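Local coordinates for protein superoxide dismutase (Clostridium difficile, PDB 3TJT) that probably protects cells from superoxide by converting it to hydrogen peroxide and oxygen at a metal site that holds iron here, at residues E115-E120 with N187-V192; K123-V128 with L166-H171. All coordinates share one frame; numbering follows the deposited sequence.

How the contacts relate
Both contacts belong to the C-terminal domain of the iron/manganese superoxide dismutase fold, and both rest on helix 114-127: contact 1 uses its first half, contact 2 its last turns and the exit after it. Their centres are about 13 Å apart. Along the chain the order is 115-120, 123-128, 166-171 and 187-192, so the pair of contact 2 falls between the two halves of contact 1. The three strands of the antiparallel sheet follow helix 114-127 in sequence, and the last, 161-167, ends in contact 2. The two contacts also touch directly, Trp188 CD2 lying 3.5 Å from Leu166 CD1. The same helix thus packs on the strand end that leads into the iron ligands and on Phe189, where the chain leaves the region of helix 181-188.

Contact 1 (E115-E120 with N187-V192)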
loop_
_atom_site.group_PDB
_atom_site.type_symbol
_atom_site.label_atom_id
_atom_site.label_comp_id
_atom_site.label_asym_id
_atom_site.label_seq_id
_atom_site.Cartn_x
_atom_site.Cartn_y
_atom_site.Cartn_z
ATOM N N GLU A 115 10.570 -25.463 9.015
ATOM C CA GLU A 115 9.330 -25.038 9.651
ATOM C C GLU A 115 9.503 -23.717 10.400
ATOM O O GLU A 115 8.604 -22.873 10.395
ATOM C CB GLU A 115 8.800 -26.117 10.597
ATOM C CG GLU A 115 7.530 -25.711 11.345
ATOM C CD GLU A 115 6.390 -25.302 10.412
ATOM O OE1 GLU A 115 6.211 -25.946 9.352
ATOM O OE2 GLU A 115 5.665 -24.337 10.746
ATOM N N LYS A 116 10.650 -23.547 11.050
ATOM C CA LYS A 116 10.932 -22.297 11.757
ATOM C C LYS A 116 11.135 -21.152 10.773
ATOM O O LYS A 116 10.669 -20.032 11.006
ATOM C CB LYS A 116 12.151 -22.444 12.667
ATOM C CG LYS A 116 11.863 -23.202 13.953
ATOM C CD LYS A 116 13.140 -23.457 14.735
ATOM C CE LYS A 116 12.844 -24.177 16.037
ATOM N NZ LYS A 116 14.100 -24.518 16.765
ATOM N N PHE A 117 11.839 -21.429 9.679
ATOM C CA PHE A 117 11.981 -20.451 8.609
ATOM C C PHE A 117 10.603 -20.014 8.093
ATOM O O PHE A 117 10.329 -18.817 7.926
ATOM C CB PHE A 117 12.775 -21.014 7.427
ATOM C CG PHE A 117 12.424 -20.353 6.128
ATOM C CD1 PHE A 117 12.835 -19.056 5.869
ATOM C CD2 PHE A 117 11.624 -20.999 5.194
ATOM C CE1 PHE A 117 12.485 -18.421 4.689
ATOM C CE2 PHE A 117 11.264 -20.367 4.011
ATOM C CZ PHE A 117 11.699 -19.079 3.758
ATOM N N LYS A 118 9.745 -20.993 7.819
ATOM C CA LYS A 118 8.425 -20.711 7.262
ATOM C C LYS A 118 7.577 -19.861 8.210
ATOM O O LYS A 118 6.913 -18.921 7.779
ATOM C CB LYS A 118 7.698 -22.017 6.918
ATOM C CG LYS A 118 6.389 -21.814 6.171
ATOM C CD LYS A 118 5.797 -23.151 5.729
ATOM C CE LYS A 118 4.455 -22.958 5.030
ATOM N NZ LYS A 118 3.848 -24.265 4.649
ATOM N N GLN A 119 7.587 -20.191 9.498
ATOM C CA GLN A 119 6.805 -19.423 10.467
ATOM C C GLN A 119 7.266 -17.972 10.532
ATOM O O GLN A 119 6.439 -17.060 10.621
ATOM C CB GLN A 119 6.872 -20.055 11.857
ATOM C CG GLN A 119 6.137 -21.389 11.941
ATOM C CD GLN A 119 6.181 -22.001 13.330
ATOM O OE1 GLN A 119 6.531 -21.333 14.306
ATOM N NE2 GLN A 119 5.816 -23.279 13.426
ATOM N N GLU A 120 8.580 -17.760 10.478
ATOM C CA GLU A 120 9.129 -16.405 10.527
ATOM C C GLU A 120 8.797 -15.626 9.263
ATOM O O GLU A 120 8.439 -14.449 9.326
ATOM C CB GLU A 120 10.648 -16.410 10.762
ATOM C CG GLU A 120 11.245 -15.003 10.889
ATOM C CD GLU A 120 12.754 -15.003 11.143
ATOM O OE1 GLU A 120 13.310 -16.063 11.514
ATOM O OE2 GLU A 120 13.383 -13.937 10.966
ATOM N N ASN A 187 -1.152 -20.007 1.368
ATOM C CA ASN A 187 -1.338 -20.680 0.086
ATOM C C ASN A 187 -0.166 -20.498 -0.864
ATOM O O ASN A 187 0.108 -21.362 -1.693
ATOM C CB ASN A 187 -2.631 -20.226 -0.582
ATOM C CG ASN A 187 -3.813 -21.076 -0.177
ATOM O OD1 ASN A 187 -3.641 -22.156 0.389
ATOM N ND2 ASN A 187 -5.014 -20.598 -0.458
ATOM N N TRP A 188 0.528 -19.371 -0.739
ATOM C CA TRP A 188 1.608 -19.055 -1.661
ATOM C C TRP A 188 2.748 -20.075 -1.592
ATOM O O TRP A 188 3.437 -20.314 -2.584
ATOM C CB TRP A 188 2.123 -17.643 -1.386
ATOM C CG TRP A 188 3.259 -17.213 -2.251
ATOM C CD1 TRP A 188 3.204 -16.850 -3.562
ATOM C CD2 TRP A 188 4.628 -17.059 -1.847
ATOM N NE1 TRP A 188 4.455 -16.487 -4.004
ATOM C CE2 TRP A 188 5.346 -16.612 -2.971
ATOM C CE3 TRP A 188 5.308 -17.253 -0.642
ATOM C CZ2 TRP A 188 6.713 -16.351 -2.929
ATOM C CZ3 TRP A 188 6.673 -16.999 -0.602
ATOM C CH2 TRP A 188 7.360 -16.557 -1.740
ATOM N N PHE A 189 2.953 -20.660 -0.424
ATOM C CA PHE A 189 4.028 -21.632 -0.266
ATOM C C PHE A 189 3.839 -22.872 -1.148
ATOM O O PHE A 189 4.795 -23.596 -1.419
ATOM C CB PHE A 189 4.248 -21.981 1.208
ATOM C CG PHE A 189 5.156 -21.004 1.905
ATOM C CD1 PHE A 189 6.524 -21.197 1.901
ATOM C CD2 PHE A 189 4.647 -19.866 2.503
ATOM C CE1 PHE A 189 7.373 -20.285 2.511
ATOM C CE2 PHE A 189 5.486 -18.952 3.114
ATOM C CZ PHE A 189 6.853 -19.163 3.116
ATOM N N ASN A 190 2.613 -23.096 -1.621
ATOM C CA ASN A 190 2.375 -24.186 -2.570
ATOM C C ASN A 190 2.947 -23.921 -3.956
ATOM O O ASN A 190 3.123 -24.849 -4.742
ATOM C CB ASN A 190 0.879 -24.489 -2.679
ATOM C CG ASN A 190 0.302 -24.991 -1.380
ATOM O OD1 ASN A 190 -0.412 -24.271 -0.680
ATOM N ND2 ASN A 190 0.631 -26.225 -1.034
ATOM N N VAL A 191 3.232 -22.659 -4.268
ATOM C CA VAL A 191 3.745 -22.331 -5.598
ATOM C C VAL A 191 5.173 -21.786 -5.609
ATOM O O VAL A 191 5.687 -21.457 -6.669
ATOM C CB VAL A 191 2.838 -21.353 -6.371
ATOM C CG1 VAL A 191 1.445 -21.957 -6.580
ATOM C CG2 VAL A 191 2.748 -20.011 -5.658
ATOM N N VAL A 192 5.807 -21.682 -4.450
ATOM C CA VAL A 192 7.207 -21.242 -4.432
ATOM C C VAL A 192 8.068 -22.178 -5.277
ATOM O O VAL A 192 7.980 -23.404 -5.144
ATOM C CB VAL A 192 7.775 -21.185 -3.006
ATOM C CG1 VAL A 192 9.290 -20.896 -3.047
ATOM C CG2 VAL A 192 7.055 -20.129 -2.183
#
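Helix 114-127 of the C-terminal alpha/beta domain meets the chain that runs on from helix 181-188, and one aromatic ring, Phe189, carries that side of the contact. Lys118 lies over one face of it: CG sits 4.1 Å from the centroid of the Phe189 ring and only 11° off its normal, a CH-pi contact. The lysine leaves its helix with CG anti to the backbone N (chi1 -173°) and stays extended beyond it, so the methylenes sweep across the ring from the CZ end toward its root, where CE comes 3.8 Å from CG of Phe189. On the other face of the Phe189 ring lies its own neighbour Trp188, with CE3 4.1 Å above the plane and offset toward the rim. Phenylalanine suits position 189 because its flat, apolar ring offers one face to the lysine stem and the other to the indole. Phe117 approaches at the edge, its CE2 4.2 Å from CE1 of Phe189; the Phe117 ring is buried and also packs edge-to-face with Phe111 and against Ile164 of strand 161-167, a setting that suits a large apolar side chain. No hydrogen bond joins the two segments. Lysine suits this border because its long aliphatic stem covers the phenylalanine, while the ammonium group is carried past the ring centre to lie beside CB of Phe189, 4.1 Å from NZ; adhesion here is essentially apolar.

Contact 2 (K123-V128 with L166-H171); sequences KSALDV and LDVWEH. With FE (Fe (III) ion), chain B.
Asp167 OD2 binds the ferric ion at 1.9 Å, and the next residue, Val168, is the one that packs on both Ala125 and Val128 of the facing segment. The other carboxylate oxygen of Asp167, OD1, accepts the backbone N-H of Trp169 at 3.0 Å; the donor reaches it on the anti side, 33° out of the carboxylate plane. This closes an Asx turn, which ties the ligand to the bend after strand 161-167. His171 NE2 joins the metal at 2.2 Å, water 1 is a further ligand, and His30 and His85 complete the site. The sequence DVWEH is part of the signature of iron/manganese superoxide dismutases, delivering two metal ligands from one short loop. Its Glu170 and His171 also reach across the dimer: Glu170 OE2 is hydrogen-bonded to His171 ND1 of the second subunit, and His171 ND1 to Glu170 OE2 of that subunit. On the side away from the iron, Val168 and the strand residue Leu166 meet the end of helix 114-127. Val168 carries a branch to each partner. CG2, placed between the backbone N and the carbonyl carbon, lies 3.8 Å from CB of Val128, and CG1 rests 4.3 Å from CB of Ala125. Alanine suits this place, where the backbones come close (CA of Ala125 to CA of Val168, 6.9 Å); its CB also meets Leu166 CD2 at 4.1 Å and touches Ile185 of helix 181-188. The carbonyl oxygens of Ala125, in the last turn of the helix, and of Val128, just after it, both accept from Arg181 NH1, while Lys123 NZ forms a salt bridge with Asp127 OD2 on the exposed side.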
loop_
_atom_site.group_PDB
_atom_site.type_symbol
_atom_site.label_atom_id
_atom_site.label_comp_id
_atom_site.label_asym_id
_atom_site.label_seq_id
_atom_site.Cartn_x
_atom_site.Cartn_y
_atom_site.Cartn_z
ATOM N N LYS A 123 5.042 -14.635 9.316
ATOM C CA LYS A 123 4.781 -13.528 10.235
ATOM C C LYS A 123 5.291 -12.194 9.692
ATOM O O LYS A 123 4.619 -11.163 9.817
ATOM C CB LYS A 123 5.397 -13.796 11.607
ATOM C CG LYS A 123 4.986 -12.762 12.648
ATOM C CD LYS A 123 5.520 -13.118 14.021
ATOM C CE LYS A 123 4.748 -12.382 15.114
ATOM N NZ LYS A 123 4.780 -10.901 14.946
ATOM N N SER A 124 6.481 -12.205 9.101
ATOM C CA SER A 124 7.023 -10.979 8.521
ATOM C C SER A 124 6.136 -10.474 7.392
ATOM O O SER A 124 5.874 -9.273 7.294
ATOM C CB SER A 124 8.462 -11.175 8.026
ATOM O OG SER A 124 9.342 -11.393 9.122
ATOM N N ALA A 125 5.672 -11.395 6.549
ATOM C CA ALA A 125 4.774 -11.043 5.451
ATOM C C ALA A 125 3.448 -10.483 5.978
ATOM O O ALA A 125 2.897 -9.516 5.429
ATOM C CB ALA A 125 4.515 -12.271 4.569
ATOM N N LEU A 126 2.938 -11.093 7.042
ATOM C CA LEU A 126 1.659 -10.672 7.607
ATOM C C LEU A 126 1.754 -9.287 8.228
ATOM O O LEU A 126 0.798 -8.516 8.195
ATOM C CB LEU A 126 1.184 -11.676 8.657
ATOM C CG LEU A 126 -0.224 -11.436 9.206
ATOM C CD1 LEU A 126 -1.252 -11.745 8.129
ATOM C CD2 LEU A 126 -0.471 -12.269 10.466
ATOM N N ASP A 127 2.916 -8.975 8.790
ATOM C CA ASP A 127 3.089 -7.738 9.548
ATOM C C ASP A 127 3.490 -6.511 8.712
ATOM O O ASP A 127 3.557 -5.401 9.242
ATOM C CB ASP A 127 4.093 -7.947 10.690
ATOM C CG ASP A 127 3.549 -8.836 11.804
ATOM O OD1 ASP A 127 2.347 -9.183 11.788
ATOM O OD2 ASP A 127 4.336 -9.196 12.708
ATOM N N VAL A 128 3.755 -6.687 7.419
ATOM C CA VAL A 128 4.051 -5.541 6.573
ATOM C C VAL A 128 2.855 -4.602 6.629
ATOM O O VAL A 128 1.718 -5.019 6.369
ATOM C CB VAL A 128 4.311 -5.940 5.105
ATOM C CG1 VAL A 128 4.320 -4.710 4.216
ATOM C CG2 VAL A 128 5.640 -6.709 4.984
ATOM N N LEU A 166 7.864 -12.319 -1.543
ATOM C CA LEU A 166 6.403 -12.349 -1.664
ATOM C C LEU A 166 5.841 -10.933 -1.695
ATOM O O LEU A 166 6.091 -10.124 -0.792
ATOM C CB LEU A 166 5.789 -13.121 -0.490
ATOM C CG LEU A 166 4.252 -13.149 -0.394
ATOM C CD1 LEU A 166 3.625 -13.731 -1.663
ATOM C CD2 LEU A 166 3.820 -13.921 0.854
ATOM N N ASP A 167 5.081 -10.653 -2.743
ATOM C CA ASP A 167 4.387 -9.381 -2.928
ATOM C C ASP A 167 3.174 -9.338 -2.002
ATOM O O ASP A 167 2.274 -10.166 -2.125
ATOM C CB ASP A 167 3.951 -9.287 -4.395
ATOM C CG ASP A 167 3.399 -7.930 -4.778
ATOM O OD1 ASP A 167 3.211 -7.062 -3.893
ATOM O OD2 ASP A 167 3.157 -7.714 -5.990
ATOM N N VAL A 168 3.142 -8.389 -1.066
ATOM C CA VAL A 168 1.951 -8.238 -0.223
ATOM C C VAL A 168 1.234 -6.901 -0.412
ATOM O O VAL A 168 0.471 -6.476 0.457
ATOM C CB VAL A 168 2.205 -8.524 1.293
ATOM C CG1 VAL A 168 2.527 -10.000 1.517
ATOM C CG2 VAL A 168 3.316 -7.636 1.851
ATOM N N TRP A 169 1.471 -6.251 -1.546
ATOM C CA TRP A 169 0.592 -5.171 -1.990
ATOM C C TRP A 169 -0.791 -5.789 -2.096
ATOM O O TRP A 169 -0.927 -6.966 -2.457
ATOM C CB TRP A 169 0.994 -4.658 -3.367
ATOM C CG TRP A 169 2.185 -3.731 -3.397
ATOM C CD1 TRP A 169 3.450 -3.994 -2.939
ATOM C CD2 TRP A 169 2.221 -2.410 -3.943
ATOM N NE1 TRP A 169 4.268 -2.908 -3.165
ATOM C CE2 TRP A 169 3.541 -1.927 -3.788
ATOM C CE3 TRP A 169 1.270 -1.587 -4.556
ATOM C CZ2 TRP A 169 3.927 -0.653 -4.218
ATOM C CZ3 TRP A 169 1.657 -0.317 -4.993
ATOM C CH2 TRP A 169 2.975 0.136 -4.819
ATOM N N GLU A 170 -1.825 -5.010 -1.812
ATOM C CA GLU A 170 -3.168 -5.566 -1.881
ATOM C C GLU A 170 -3.568 -6.013 -3.293
ATOM O O GLU A 170 -4.369 -6.942 -3.432
ATOM C CB GLU A 170 -4.183 -4.602 -1.246
ATOM C CG GLU A 170 -4.050 -4.592 0.276
ATOM C CD GLU A 170 -4.840 -3.478 0.958
ATOM O OE1 GLU A 170 -5.000 -2.389 0.364
ATOM O OE2 GLU A 170 -5.288 -3.718 2.094
ATOM N N HIS A 171 -3.012 -5.400 -4.334
ATOM C CA HIS A 171 -3.358 -5.859 -5.684
ATOM C C HIS A 171 -2.982 -7.323 -5.903
ATOM O O HIS A 171 -3.542 -7.994 -6.772
ATOM C CB HIS A 171 -2.819 -4.957 -6.811
ATOM C CG HIS A 171 -1.321 -4.877 -6.886
ATOM N ND1 HIS A 171 -0.639 -3.685 -6.759
ATOM C CD2 HIS A 171 -0.381 -5.829 -7.094
ATOM C CE1 HIS A 171 0.661 -3.909 -6.884
ATOM N NE2 HIS A 171 0.842 -5.202 -7.080
HETATM FE FE FE B . 2.654 -6.417 -7.305
HETATM O O HOH W 1 3.681 -4.983 -5.939
#